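Local coordinates for protein putative mandelate racemase (Bordetella bronchiseptica, PDB 3OZY) that is of unknown function but, as a magnesium-binding enolase superfamily member related to mandelate racemase, probably abstracts the proton alpha to a carboxylate of an acid sugar, at residues A[7-11]-A[62-66]; A[11-15]-A[369-375]; A[33-37]-A[306-310]; A[51-56]-A[277-281]; A[78-84]-A[114-118]. All blocks are in the same frame, centred on the assembly; numbering follows the deposited sequence.

Contacts 1 and 2 both start from strand 5-16, an outer strand of the three-stranded N-terminal sheet, their centres about 14 Å apart; its sheet neighbour, strand 32-42, carries contact 3. Contact 5 joins two helices of the N-terminal domain and lies about 26 Å, centre to centre, from contact 2. Contacts 3 and 4 have centres about 8 Å apart and are probably joined by a hydrogen bond between D308 OD2 and S51 OG. Along the chain, contact 5 is nested within contact 4, contact 4 within contact 3 and contact 3 within contact 2, while contact 1 alternates with contacts 3 and 4. Contacts 3 and 4 tie the capping domain to the barrel; contact 2 ties it to the C-terminal tail.

Contact 1. Residues A[7-11]-A[62-66]; sequences EVKAH and KRAIE
K62 leaves its helix with CG anti to the backbone N (chi1 180°), runs straight as far as CE and bends only at the last torsion, while E66, one turn later, is extended beyond CG; both polar ends thereby arrive at the peptide groups of A10. The setting is the capping domain of the enolase superfamily, in which helix 58-73 packs on a three-stranded antiparallel sheet, here against the outer strand 5-16 with the two segments running at 168° to each other. The N and O of A10 point away from strand 32-42, where a further strand could pair, and are met instead by a carboxylate and an ammonium. E66 OE2 accepts from A10 N at 2.8 Å through its anti lone pair, and K62 NZ donates to A10 O at 2.8 Å. The two side chains also form a salt bridge, K62 NZ to E66 OE2 at 2.9 Å, with the ammonium 37° out of the carboxylate plane, and this second grip on OE2 should help fix the carboxylate. Beside this polar clasp, I65 places CG2 3.8 Å from V8 CG1 and 4.0 Å from A10 CB, V8 and I65 crossing at about a right angle, and it continues onto I36 of the next strand and V110 of helix 102-122. Alongside, E66 CG rests 3.5 Å from V8 O.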
# COMPACT_ATOMS: atom_id res chain seq x y z
N GLU A 7 -10.10 -23.20 -8.48
CA GLU A 7 -9.01 -22.44 -9.09
C GLU A 7 -9.27 -20.95 -9.00
O GLU A 7 -10.42 -20.51 -9.09
CB GLU A 7 -8.86 -22.79 -10.57
CG GLU A 7 -8.69 -24.25 -10.90
CD GLU A 7 -8.60 -24.46 -12.40
OE1 GLU A 7 -7.70 -23.85 -13.02
OE2 GLU A 7 -9.43 -25.21 -12.96
N VAL A 8 -8.20 -20.19 -8.84
CA VAL A 8 -8.25 -18.73 -8.95
C VAL A 8 -7.23 -18.34 -10.01
O VAL A 8 -6.02 -18.47 -9.79
CB VAL A 8 -7.96 -18.04 -7.61
CG1 VAL A 8 -7.98 -16.53 -7.78
CG2 VAL A 8 -8.97 -18.48 -6.55
N LYS A 9 -7.72 -17.88 -11.16
CA LYS A 9 -6.86 -17.57 -12.30
C LYS A 9 -6.84 -16.08 -12.57
O LYS A 9 -7.82 -15.37 -12.33
CB LYS A 9 -7.36 -18.29 -13.56
CG LYS A 9 -7.39 -19.80 -13.42
CD LYS A 9 -7.90 -20.48 -14.68
CE LYS A 9 -6.90 -20.35 -15.81
NZ LYS A 9 -7.29 -21.18 -16.98
N ALA A 10 -5.71 -15.60 -13.10
CA ALA A 10 -5.57 -14.20 -13.46
C ALA A 10 -5.01 -14.10 -14.87
O ALA A 10 -3.83 -14.37 -15.09
CB ALA A 10 -4.66 -13.51 -12.47
N HIS A 11 -5.87 -13.73 -15.83
CA HIS A 11 -5.48 -13.62 -17.24
C HIS A 11 -4.97 -12.22 -17.53
O HIS A 11 -5.72 -11.26 -17.49
CB HIS A 11 -6.67 -13.89 -18.17
CG HIS A 11 -7.37 -15.19 -17.93
ND1 HIS A 11 -7.05 -16.34 -18.62
CD2 HIS A 11 -8.38 -15.52 -17.10
CE1 HIS A 11 -7.83 -17.33 -18.21
NE2 HIS A 11 -8.65 -16.86 -17.29
N LYS A 62 -0.97 -10.67 -11.25
CA LYS A 62 -1.18 -12.09 -11.50
C LYS A 62 -0.62 -12.94 -10.35
O LYS A 62 -1.28 -13.86 -9.87
CB LYS A 62 -0.55 -12.51 -12.83
CG LYS A 62 -0.71 -13.98 -13.16
CD LYS A 62 -0.08 -14.28 -14.52
CE LYS A 62 -0.26 -15.73 -14.95
NZ LYS A 62 -1.67 -16.08 -15.28
N ARG A 63 0.60 -12.63 -9.94
CA ARG A 63 1.23 -13.34 -8.83
C ARG A 63 0.44 -13.16 -7.53
O ARG A 63 0.19 -14.13 -6.82
CB ARG A 63 2.67 -12.86 -8.65
CG ARG A 63 3.41 -13.46 -7.46
CD ARG A 63 3.71 -14.94 -7.64
NE ARG A 63 4.23 -15.46 -6.38
CZ ARG A 63 4.57 -16.73 -6.14
NH1 ARG A 63 4.45 -17.64 -7.10
NH2 ARG A 63 5.01 -17.07 -4.94
N ALA A 64 0.06 -11.93 -7.22
CA ALA A 64 -0.69 -11.69 -5.99
C ALA A 64 -2.01 -12.46 -5.99
O ALA A 64 -2.41 -13.03 -4.98
CB ALA A 64 -0.95 -10.21 -5.81
N ILE A 65 -2.69 -12.47 -7.13
CA ILE A 65 -3.99 -13.10 -7.22
C ILE A 65 -3.89 -14.64 -7.18
O ILE A 65 -4.58 -15.29 -6.39
CB ILE A 65 -4.75 -12.62 -8.46
CG1 ILE A 65 -5.14 -11.15 -8.28
CG2 ILE A 65 -5.99 -13.49 -8.71
CD1 ILE A 65 -5.60 -10.46 -9.56
N GLU A 66 -3.02 -15.20 -8.00
CA GLU A 66 -2.94 -16.66 -8.10
C GLU A 66 -2.21 -17.32 -6.93
O GLU A 66 -2.58 -18.41 -6.50
CB GLU A 66 -2.28 -17.06 -9.43
CG GLU A 66 -3.10 -16.67 -10.64
CD GLU A 66 -2.53 -17.13 -11.97
OE1 GLU A 66 -1.40 -17.67 -11.99
OE2 GLU A 66 -3.22 -16.95 -12.99

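Contact 2. Residues A[11-15]-A[369-375]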
# COMPACT_ATOMS: atom_id res chain seq x y z
N HIS A 11 -5.87 -13.73 -15.83
CA HIS A 11 -5.48 -13.62 -17.24
C HIS A 11 -4.97 -12.22 -17.53
O HIS A 11 -5.72 -11.26 -17.49
CB HIS A 11 -6.67 -13.89 -18.17
CG HIS A 11 -7.37 -15.19 -17.93
ND1 HIS A 11 -7.05 -16.34 -18.62
CD2 HIS A 11 -8.38 -15.52 -17.10
CE1 HIS A 11 -7.83 -17.33 -18.21
NE2 HIS A 11 -8.65 -16.86 -17.29
N ALA A 12 -3.68 -12.11 -17.85
CA ALA A 12 -3.10 -10.82 -18.21
C ALA A 12 -3.40 -10.45 -19.66
O ALA A 12 -3.05 -11.20 -20.58
CB ALA A 12 -1.60 -10.83 -17.95
N LEU A 13 -4.03 -9.29 -19.85
CA LEU A 13 -4.46 -8.85 -21.17
C LEU A 13 -3.91 -7.47 -21.51
O LEU A 13 -3.80 -6.60 -20.65
CB LEU A 13 -5.99 -8.80 -21.22
CG LEU A 13 -6.75 -10.07 -20.85
CD1 LEU A 13 -8.25 -9.84 -21.00
CD2 LEU A 13 -6.31 -11.23 -21.73
N SER A 14 -3.57 -7.28 -22.79
CA SER A 14 -3.13 -5.98 -23.26
C SER A 14 -3.81 -5.64 -24.58
O SER A 14 -3.97 -6.50 -25.45
CB SER A 14 -1.61 -5.93 -23.41
OG SER A 14 -1.16 -4.60 -23.64
N THR A 15 -4.22 -4.38 -24.72
CA THR A 15 -4.81 -3.90 -25.97
C THR A 15 -4.11 -2.61 -26.38
O THR A 15 -3.76 -1.78 -25.54
CB THR A 15 -6.33 -3.66 -25.85
OG1 THR A 15 -6.59 -2.61 -24.89
CG2 THR A 15 -7.05 -4.93 -25.40
N PHE A 369 -11.84 -13.08 -27.72
CA PHE A 369 -11.12 -11.83 -27.55
C PHE A 369 -10.04 -11.98 -26.47
O PHE A 369 -8.90 -11.58 -26.67
CB PHE A 369 -12.08 -10.68 -27.22
CG PHE A 369 -11.40 -9.40 -26.86
CD1 PHE A 369 -11.09 -8.47 -27.84
CD2 PHE A 369 -11.04 -9.14 -25.55
CE1 PHE A 369 -10.44 -7.29 -27.51
CE2 PHE A 369 -10.38 -7.96 -25.22
CZ PHE A 369 -10.09 -7.04 -26.20
N VAL A 370 -10.41 -12.58 -25.34
CA VAL A 370 -9.45 -12.81 -24.26
C VAL A 370 -8.24 -13.58 -24.76
O VAL A 370 -7.10 -13.17 -24.56
CB VAL A 370 -10.11 -13.56 -23.08
CG1 VAL A 370 -9.08 -13.97 -22.04
CG2 VAL A 370 -11.20 -12.68 -22.45
N ALA A 371 -8.49 -14.70 -25.44
CA ALA A 371 -7.40 -15.54 -25.92
C ALA A 371 -6.48 -14.80 -26.90
O ALA A 371 -5.28 -15.06 -26.94
CB ALA A 371 -7.96 -16.80 -26.57
N ALA A 372 -7.05 -13.87 -27.66
CA ALA A 372 -6.28 -13.15 -28.68
C ALA A 372 -5.52 -11.93 -28.15
O ALA A 372 -4.79 -11.29 -28.90
CB ALA A 372 -7.18 -12.73 -29.84
N HIS A 373 -5.69 -11.60 -26.87
CA HIS A 373 -5.05 -10.41 -26.33
C HIS A 373 -4.19 -10.67 -25.10
O HIS A 373 -4.07 -9.81 -24.21
CB HIS A 373 -6.08 -9.31 -26.07
CG HIS A 373 -6.69 -8.77 -27.32
ND1 HIS A 373 -7.76 -9.37 -27.95
CD2 HIS A 373 -6.34 -7.70 -28.09
CE1 HIS A 373 -8.06 -8.69 -29.04
NE2 HIS A 373 -7.22 -7.67 -29.15
N ALA A 374 -3.56 -11.83 -25.06
CA ALA A 374 -2.62 -12.13 -23.98
C ALA A 374 -1.49 -11.12 -23.94
O ALA A 374 -0.90 -10.76 -24.96
CB ALA A 374 -2.08 -13.55 -24.13
N TRP A 375 -1.18 -10.65 -22.74
CA TRP A 375 -0.08 -9.73 -22.50
C TRP A 375 1.25 -10.35 -22.91
O TRP A 375 1.51 -11.52 -22.63
CB TRP A 375 -0.07 -9.38 -21.02
CG TRP A 375 1.00 -8.45 -20.52
CD1 TRP A 375 1.31 -7.21 -20.99
CD2 TRP A 375 1.84 -8.68 -19.38
NE1 TRP A 375 2.32 -6.66 -20.22
CE2 TRP A 375 2.66 -7.55 -19.23
CE3 TRP A 375 1.98 -9.75 -18.49
CZ2 TRP A 375 3.61 -7.45 -18.21
CZ3 TRP A 375 2.92 -9.65 -17.48
CH2 TRP A 375 3.73 -8.51 -17.35
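L13 and A374 face each other as a single antiparallel, non-hydrogen-bonded pair, framed by W375 N to A12 O at 2.9 Å and S14 N to H373 O at 2.9 Å. Side chains then follow the strand's alternation. A12 and S14 meet W375: A12 CB lies 3.7 Å from W375 CB and close to CE3 of the indole, and S14 CB comes to the ring edge at CD1. With CG anti to the backbone N (chi1 179°), the far part of the ring leads off the strand toward L58 and A59 of helix 58-73 and R63 of the second subunit, while NE1 bonds to E378 O. L13 and T15 instead meet side chains of helix 367-372 and of the turn after it. L13 CD2 packs 3.9 Å from V370 CG1, and T15 CG2 reaches F369 CZ at 3.8 Å and also touches H373 CD2. The imidazole is held by its own segment: ND1 donates to F369 O at 2.8 Å, with the acceptor 2° out of the ring plane, and F369 CE1 lies above one face, toward the rim. Its edge near CD2 faces S14 O. The hydroxyls of S14 and T15 bond to strand 32-42, at Q34 NE2 and R33 O respectively. The chain's C-terminal tail thus pairs briefly with outer strand 5-16, in keeping with enolase superfamily capping domains, commonly completed by the chain's end.

Contact 3. Residues A[33-37]-A[306-310]; sequences RQMIL and FNDII
R33 overlaps the F306 ring obliquely, near CE2 and CZ, the two planes only 11° apart and R33 NH2 3.2 Å from F306 CE2, while the side chains as a whole cross at about a right angle. Bends at chi2 and chi3 curl the arginine back to this position. Its NH1 forms a salt bridge with D331, and NH2 reaches N307 OD1 through a water that donates to OD1 at 2.7 Å. The amide of N307 is thus anchored at its oxygen; its nitrogen is shared between two acceptors. N307 ND2 donates to Q34 O at 3.1 Å, in the carbonyl plane though Q34 O lies 23° out of the amide plane, and to D308 OD2 at 2.9 Å with the carboxylate oxygen close to the amide plane. Two N-H bonds and a bridging water together should fix the amide's rotation. D308 in turn has OD2 bonded to S51 OG and OD1 capping helix 309-321: it is the N-cap residue, accepting from T311 N and, weakly, from I310 N. M35 lies beside this acid, the bend at chi3 bringing its CE to 3.6 Å from D308 OD2. Further along, L37 CD1 and I310 CD1 are pressed to 3.3 Å, tighter than usual for two carbons. The contact joins strand 32-42, the middle strand of the capping sheet with I36 turned to helix 58-73, to the barrel loop that follows strand 300-301 and leads into helix 309-321, with F306 against strand 328-331.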
# COMPACT_ATOMS: atom_id res chain seq x y z
N ARG A 33 -3.96 -0.18 -23.11
CA ARG A 33 -4.98 -0.42 -22.09
C ARG A 33 -4.94 -1.88 -21.68
O ARG A 33 -5.14 -2.79 -22.50
CB ARG A 33 -6.37 0.01 -22.58
CG ARG A 33 -6.49 1.51 -22.94
CD ARG A 33 -5.97 2.45 -21.83
NE ARG A 33 -6.75 2.33 -20.59
CZ ARG A 33 -7.87 2.98 -20.33
NH1 ARG A 33 -8.37 3.86 -21.20
NH2 ARG A 33 -8.49 2.78 -19.18
N GLN A 34 -4.65 -2.11 -20.41
CA GLN A 34 -4.41 -3.46 -19.91
C GLN A 34 -5.34 -3.79 -18.75
O GLN A 34 -5.97 -2.91 -18.16
CB GLN A 34 -2.96 -3.58 -19.44
CG GLN A 34 -1.95 -3.22 -20.52
CD GLN A 34 -0.51 -3.53 -20.15
OE1 GLN A 34 -0.12 -3.53 -18.98
NE2 GLN A 34 0.30 -3.80 -21.16
N MET A 35 -5.41 -5.08 -18.43
CA MET A 35 -6.15 -5.53 -17.26
C MET A 35 -5.75 -6.95 -16.93
O MET A 35 -5.14 -7.66 -17.74
CB MET A 35 -7.66 -5.51 -17.52
CG MET A 35 -8.12 -6.58 -18.51
SD MET A 35 -9.89 -6.54 -18.85
CE MET A 35 -10.53 -7.09 -17.26
N ILE A 36 -6.09 -7.35 -15.71
CA ILE A 36 -6.20 -8.75 -15.36
C ILE A 36 -7.68 -9.12 -15.36
O ILE A 36 -8.49 -8.46 -14.73
CB ILE A 36 -5.67 -9.02 -13.94
CG1 ILE A 36 -4.15 -8.90 -13.89
CG2 ILE A 36 -6.13 -10.39 -13.44
CD1 ILE A 36 -3.41 -10.03 -14.61
N LEU A 37 -8.02 -10.19 -16.08
CA LEU A 37 -9.33 -10.80 -15.98
C LEU A 37 -9.24 -11.93 -14.97
O LEU A 37 -8.58 -12.94 -15.22
CB LEU A 37 -9.79 -11.33 -17.35
CG LEU A 37 -11.13 -12.07 -17.34
CD1 LEU A 37 -12.26 -11.14 -16.94
CD2 LEU A 37 -11.42 -12.69 -18.71
N PHE A 306 -12.52 3.76 -13.82
CA PHE A 306 -11.76 3.82 -15.06
C PHE A 306 -10.68 2.74 -15.15
O PHE A 306 -9.64 2.85 -14.50
CB PHE A 306 -11.13 5.22 -15.13
CG PHE A 306 -10.59 5.63 -16.48
CD1 PHE A 306 -11.33 6.46 -17.32
CD2 PHE A 306 -9.29 5.31 -16.85
CE1 PHE A 306 -10.81 6.91 -18.52
CE2 PHE A 306 -8.77 5.75 -18.05
CZ PHE A 306 -9.54 6.55 -18.89
N ASN A 307 -10.95 1.69 -15.94
CA ASN A 307 -9.93 0.76 -16.43
C ASN A 307 -10.48 -0.15 -17.52
O ASN A 307 -9.86 -0.29 -18.57
CB ASN A 307 -9.30 -0.11 -15.34
CG ASN A 307 -8.03 -0.78 -15.82
OD1 ASN A 307 -7.01 -0.13 -15.99
ND2 ASN A 307 -8.11 -2.09 -16.10
N ASP A 308 -11.61 -0.78 -17.27
CA ASP A 308 -12.17 -1.73 -18.24
C ASP A 308 -13.67 -1.90 -17.98
O ASP A 308 -14.20 -1.35 -17.02
CB ASP A 308 -11.43 -3.07 -18.15
CG ASP A 308 -11.50 -3.67 -16.76
OD1 ASP A 308 -12.60 -4.09 -16.37
OD2 ASP A 308 -10.46 -3.72 -16.07
N ILE A 309 -14.35 -2.66 -18.83
CA ILE A 309 -15.80 -2.75 -18.71
C ILE A 309 -16.24 -3.50 -17.45
O ILE A 309 -17.35 -3.31 -16.96
CB ILE A 309 -16.43 -3.37 -19.98
CG1 ILE A 309 -17.94 -3.06 -20.05
CG2 ILE A 309 -16.18 -4.87 -20.03
CD1 ILE A 309 -18.26 -1.60 -20.24
N ILE A 310 -15.37 -4.36 -16.92
CA ILE A 310 -15.70 -5.06 -15.69
C ILE A 310 -15.64 -4.11 -14.50
O ILE A 310 -16.54 -4.12 -13.66
CB ILE A 310 -14.77 -6.26 -15.45
CG1 ILE A 310 -14.90 -7.24 -16.62
CG2 ILE A 310 -15.09 -6.93 -14.11
CD1 ILE A 310 -14.23 -8.57 -16.38
O HOH W 1 -7.06 -0.29 -19.13
O HOH W 2 -6.70 2.43 -16.90

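Contact 4. Residues A[51-56]-A[277-281]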
# COMPACT_ATOMS: atom_id res chain seq x y z
N SER A 51 -12.05 -7.90 -12.10
CA SER A 51 -10.88 -7.13 -12.53
C SER A 51 -10.39 -6.30 -11.36
O SER A 51 -11.19 -5.66 -10.68
CB SER A 51 -11.25 -6.17 -13.67
OG SER A 51 -10.18 -5.26 -13.89
N PRO A 52 -9.06 -6.29 -11.13
CA PRO A 52 -8.43 -5.46 -10.10
C PRO A 52 -7.96 -4.10 -10.62
O PRO A 52 -7.05 -3.50 -10.04
CB PRO A 52 -7.20 -6.29 -9.71
CG PRO A 52 -6.80 -6.91 -11.05
CD PRO A 52 -8.12 -7.28 -11.69
N SER A 53 -8.57 -3.64 -11.71
CA SER A 53 -8.31 -2.31 -12.25
C SER A 53 -6.87 -2.16 -12.77
O SER A 53 -6.19 -3.14 -13.08
CB SER A 53 -8.66 -1.25 -11.19
OG SER A 53 -8.62 0.07 -11.72
N GLY A 54 -6.43 -0.91 -12.87
CA GLY A 54 -5.12 -0.59 -13.40
C GLY A 54 -5.00 0.92 -13.50
O GLY A 54 -5.96 1.63 -13.24
N PRO A 55 -3.82 1.43 -13.87
CA PRO A 55 -2.62 0.65 -14.19
C PRO A 55 -1.91 0.14 -12.94
O PRO A 55 -1.60 0.90 -12.01
CB PRO A 55 -1.74 1.66 -14.94
CG PRO A 55 -2.17 3.00 -14.41
CD PRO A 55 -3.64 2.88 -14.10
N TYR A 56 -1.68 -1.17 -12.93
CA TYR A 56 -0.80 -1.84 -11.98
C TYR A 56 -0.10 -2.91 -12.81
O TYR A 56 -0.74 -3.55 -13.66
CB TYR A 56 -1.59 -2.57 -10.89
CG TYR A 56 -2.57 -1.76 -10.07
CD1 TYR A 56 -2.13 -0.89 -9.08
CD2 TYR A 56 -3.93 -1.95 -10.22
CE1 TYR A 56 -3.03 -0.18 -8.29
CE2 TYR A 56 -4.84 -1.25 -9.44
CZ TYR A 56 -4.38 -0.38 -8.47
OH TYR A 56 -5.29 0.32 -7.68
N ASP A 277 -13.23 2.90 -5.54
CA ASP A 277 -13.58 2.08 -6.70
C ASP A 277 -13.71 0.64 -6.20
O ASP A 277 -12.80 0.12 -5.55
CB ASP A 277 -12.42 2.23 -7.70
CG ASP A 277 -12.61 1.47 -9.01
OD1 ASP A 277 -13.36 0.47 -9.07
OD2 ASP A 277 -11.95 1.86 -10.00
N ALA A 278 -14.83 -0.01 -6.50
CA ALA A 278 -15.00 -1.41 -6.09
C ALA A 278 -13.85 -2.31 -6.53
O ALA A 278 -13.56 -3.32 -5.88
CB ALA A 278 -16.32 -1.95 -6.59
N SER A 279 -13.21 -1.96 -7.65
CA SER A 279 -12.13 -2.78 -8.22
C SER A 279 -10.73 -2.42 -7.72
O SER A 279 -9.74 -3.03 -8.14
CB SER A 279 -12.15 -2.72 -9.75
OG SER A 279 -11.78 -1.43 -10.21
N ARG A 280 -10.63 -1.42 -6.83
CA ARG A 280 -9.34 -0.96 -6.31
C ARG A 280 -9.29 -0.93 -4.78
O ARG A 280 -8.29 -1.34 -4.19
CB ARG A 280 -9.00 0.45 -6.83
CG ARG A 280 -8.92 0.56 -8.34
CD ARG A 280 -8.88 2.02 -8.81
NE ARG A 280 -7.60 2.70 -8.58
CZ ARG A 280 -6.56 2.65 -9.40
NH1 ARG A 280 -6.64 1.91 -10.51
NH2 ARG A 280 -5.45 3.32 -9.13
N ALA A 281 -10.35 -0.43 -4.15
CA ALA A 281 -10.30 -0.05 -2.74
C ALA A 281 -10.61 -1.21 -1.80
O ALA A 281 -10.57 -1.04 -0.58
CB ALA A 281 -11.26 1.11 -2.48
O HOH W 3 -11.10 0.91 -12.45
O HOH W 4 -2.90 2.95 -10.63
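R280 NH1 is gripped by two acceptors of the loop 51-56: S53 OG at 3.0 Å, within 3° of the guanidinium plane, and G54 O at 2.8 Å, a bond bent enough to count as weak. The contact spans the two domains of an enolase superfamily enzyme, loop 51-56 coming from the capping domain and 277-281 following barrel strand 273-274. Y56 covers the guanidinium from one side, its OH 3.2 Å above the plane and over the centre, with the ring tilted 22° from it; the hydroxyl itself bonds to Y257 OH. The other nitrogens of R280 have partners too. NE donates to the backbone O of E254, whose side chain is a magnesium ligand, and NH2 meets N255 OD1 as well as a water that donates to P55 O. R280, about 8 Å from the metal, therefore fits a second-shell residue positioning the backbone of a first-shell ligand. S53 has a further role: a water lies 2.7 Å from S53 OG and donates to D277 OD2 at 2.8 Å. D277 OD2 also bonds to H304 ND1, a pairing reminiscent of the His-Asp dyad of mandelate racemase relatives. Closer to the backbone, S279 is pressed on the loop, its CB 3.2 Å from S51 O and its OG beside S53 CB. That serine closes an Asx turn: S279 N, at 2.8 Å, and S279 OG both donate to D277 OD1 from the same face of the carboxylate.

Contact 5. Residues A[78-84]-A[114-118]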
# COMPACT_ATOMS: atom_id res chain seq x y z
N PRO A 78 -17.41 -20.50 -1.83
CA PRO A 78 -17.37 -19.12 -2.33
C PRO A 78 -18.53 -18.28 -1.82
O PRO A 78 -18.48 -17.05 -1.93
CB PRO A 78 -17.46 -19.30 -3.84
CG PRO A 78 -18.28 -20.57 -4.00
CD PRO A 78 -17.75 -21.46 -2.90
N ALA A 79 -19.57 -18.91 -1.27
CA ALA A 79 -20.74 -18.15 -0.83
C ALA A 79 -20.44 -17.23 0.34
O ALA A 79 -21.14 -16.23 0.53
CB ALA A 79 -21.87 -19.10 -0.46
N ASN A 80 -19.43 -17.57 1.14
CA ASN A 80 -19.05 -16.78 2.31
C ASN A 80 -18.09 -15.66 1.93
O ASN A 80 -16.93 -15.65 2.36
CB ASN A 80 -18.38 -17.68 3.35
CG ASN A 80 -19.26 -18.82 3.80
OD1 ASN A 80 -20.47 -18.65 3.96
ND2 ASN A 80 -18.66 -19.99 4.00
N ILE A 81 -18.57 -14.72 1.12
CA ILE A 81 -17.72 -13.65 0.63
C ILE A 81 -17.18 -12.82 1.79
O ILE A 81 -16.01 -12.45 1.81
CB ILE A 81 -18.45 -12.74 -0.37
CG1 ILE A 81 -19.04 -13.57 -1.51
CG2 ILE A 81 -17.49 -11.68 -0.92
CD1 ILE A 81 -19.72 -12.73 -2.60
N ASN A 82 -18.03 -12.54 2.76
CA ASN A 82 -17.60 -11.76 3.92
C ASN A 82 -16.47 -12.42 4.70
O ASN A 82 -15.45 -11.79 5.00
CB ASN A 82 -18.79 -11.45 4.82
CG ASN A 82 -19.75 -10.48 4.17
OD1 ASN A 82 -19.35 -9.40 3.75
ND2 ASN A 82 -21.02 -10.86 4.08
N TYR A 83 -16.63 -13.71 5.00
CA TYR A 83 -15.57 -14.46 5.65
C TYR A 83 -14.28 -14.41 4.82
O TYR A 83 -13.20 -14.16 5.35
CB TYR A 83 -16.00 -15.92 5.86
CG TYR A 83 -14.88 -16.82 6.29
CD1 TYR A 83 -14.32 -16.71 7.56
CD2 TYR A 83 -14.37 -17.79 5.43
CE1 TYR A 83 -13.28 -17.53 7.96
CE2 TYR A 83 -13.33 -18.63 5.84
CZ TYR A 83 -12.79 -18.48 7.10
OH TYR A 83 -11.75 -19.30 7.51
N LEU A 84 -14.40 -14.66 3.52
CA LEU A 84 -13.21 -14.76 2.68
C LEU A 84 -12.45 -13.44 2.54
O LEU A 84 -11.22 -13.44 2.44
CB LEU A 84 -13.57 -15.33 1.30
CG LEU A 84 -14.03 -16.79 1.36
CD1 LEU A 84 -14.58 -17.22 0.00
CD2 LEU A 84 -12.89 -17.71 1.79
N LEU A 114 -16.10 -13.11 -6.83
CA LEU A 114 -16.95 -13.86 -5.91
C LEU A 114 -18.40 -13.36 -5.97
O LEU A 114 -19.33 -14.15 -5.90
CB LEU A 114 -16.41 -13.79 -4.48
CG LEU A 114 -15.08 -14.51 -4.26
CD1 LEU A 114 -14.59 -14.30 -2.84
CD2 LEU A 114 -15.22 -16.01 -4.55
N TRP A 115 -18.59 -12.05 -6.10
CA TRP A 115 -19.93 -11.50 -6.23
C TRP A 115 -20.57 -11.90 -7.57
O TRP A 115 -21.77 -12.19 -7.63
CB TRP A 115 -19.93 -9.98 -6.05
CG TRP A 115 -19.96 -9.55 -4.61
CD1 TRP A 115 -18.90 -9.16 -3.83
CD2 TRP A 115 -21.12 -9.48 -3.78
NE1 TRP A 115 -19.34 -8.86 -2.56
CE2 TRP A 115 -20.70 -9.03 -2.51
CE3 TRP A 115 -22.48 -9.75 -3.99
CZ2 TRP A 115 -21.59 -8.85 -1.45
CZ3 TRP A 115 -23.36 -9.56 -2.94
CH2 TRP A 115 -22.91 -9.12 -1.68
N ASP A 116 -19.78 -11.91 -8.63
CA ASP A 116 -20.26 -12.35 -9.93
C ASP A 116 -20.70 -13.81 -9.83
O ASP A 116 -21.78 -14.18 -10.29
CB ASP A 116 -19.18 -12.15 -10.99
CG ASP A 116 -19.63 -12.57 -12.38
OD1 ASP A 116 -20.70 -12.12 -12.83
OD2 ASP A 116 -18.89 -13.33 -13.03
N LEU A 117 -19.87 -14.62 -9.19
CA LEU A 117 -20.14 -16.04 -9.00
C LEU A 117 -21.44 -16.22 -8.21
O LEU A 117 -22.31 -17.00 -8.60
CB LEU A 117 -18.96 -16.69 -8.28
CG LEU A 117 -18.83 -18.22 -8.29
CD1 LEU A 117 -17.41 -18.61 -7.93
CD2 LEU A 117 -19.83 -18.89 -7.34
N LYS A 118 -21.58 -15.46 -7.12
CA LYS A 118 -22.79 -15.53 -6.31
C LYS A 118 -24.05 -15.18 -7.12
O LYS A 118 -25.06 -15.90 -7.07
CB LYS A 118 -22.66 -14.61 -5.08
CG LYS A 118 -23.88 -14.60 -4.17
CD LYS A 118 -23.61 -13.75 -2.92
CE LYS A 118 -22.71 -14.47 -1.91
NZ LYS A 118 -23.48 -15.41 -1.03
O HOH W 5 -19.78 -16.47 -4.33
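I81 is the main bump: with CD1 held straight out at chi2 -177°, it reaches into a hollow walled by L114, W115 and K118. The indole forms the flat wall, with I81 CD1 3.6 Å from the centroid of its five-membered ring and only 5° off the normal, a CH-pi contact over the face, while the methyl CG2 lies nearer NE1. On the other sides K118 CE stands 3.5 Å from I81 CD1 and L114 CB 4.0 Å, the side chains of I81 and L114 sliding past each other in opposite directions. Helices 81-97 and 102-122, which follow one another in the capping domain, meet here as the start of one packs against the later part of the other. The turn before helix 81-97 supplies a second bump. The ring of P78 sits over two leucines, its CB 4.0 Å from L114 CD2 and its CG 4.0 Å from L117 CD2. L84, one turn beyond I81, touches L114 CD1 with its own CD1, their side chains at about a right angle. Polar bonds flank this packing. K118, bent at chi3 and chi4, folds over I81 so that NZ donates to A79 O at 2.9 Å, in the carbonyl plane and on a lone pair. A water donates both to P78 O and to L114 O, at 2.8 Å from the latter. W115 NE1 bonds to T285 OG1 of barrel helix 284-296.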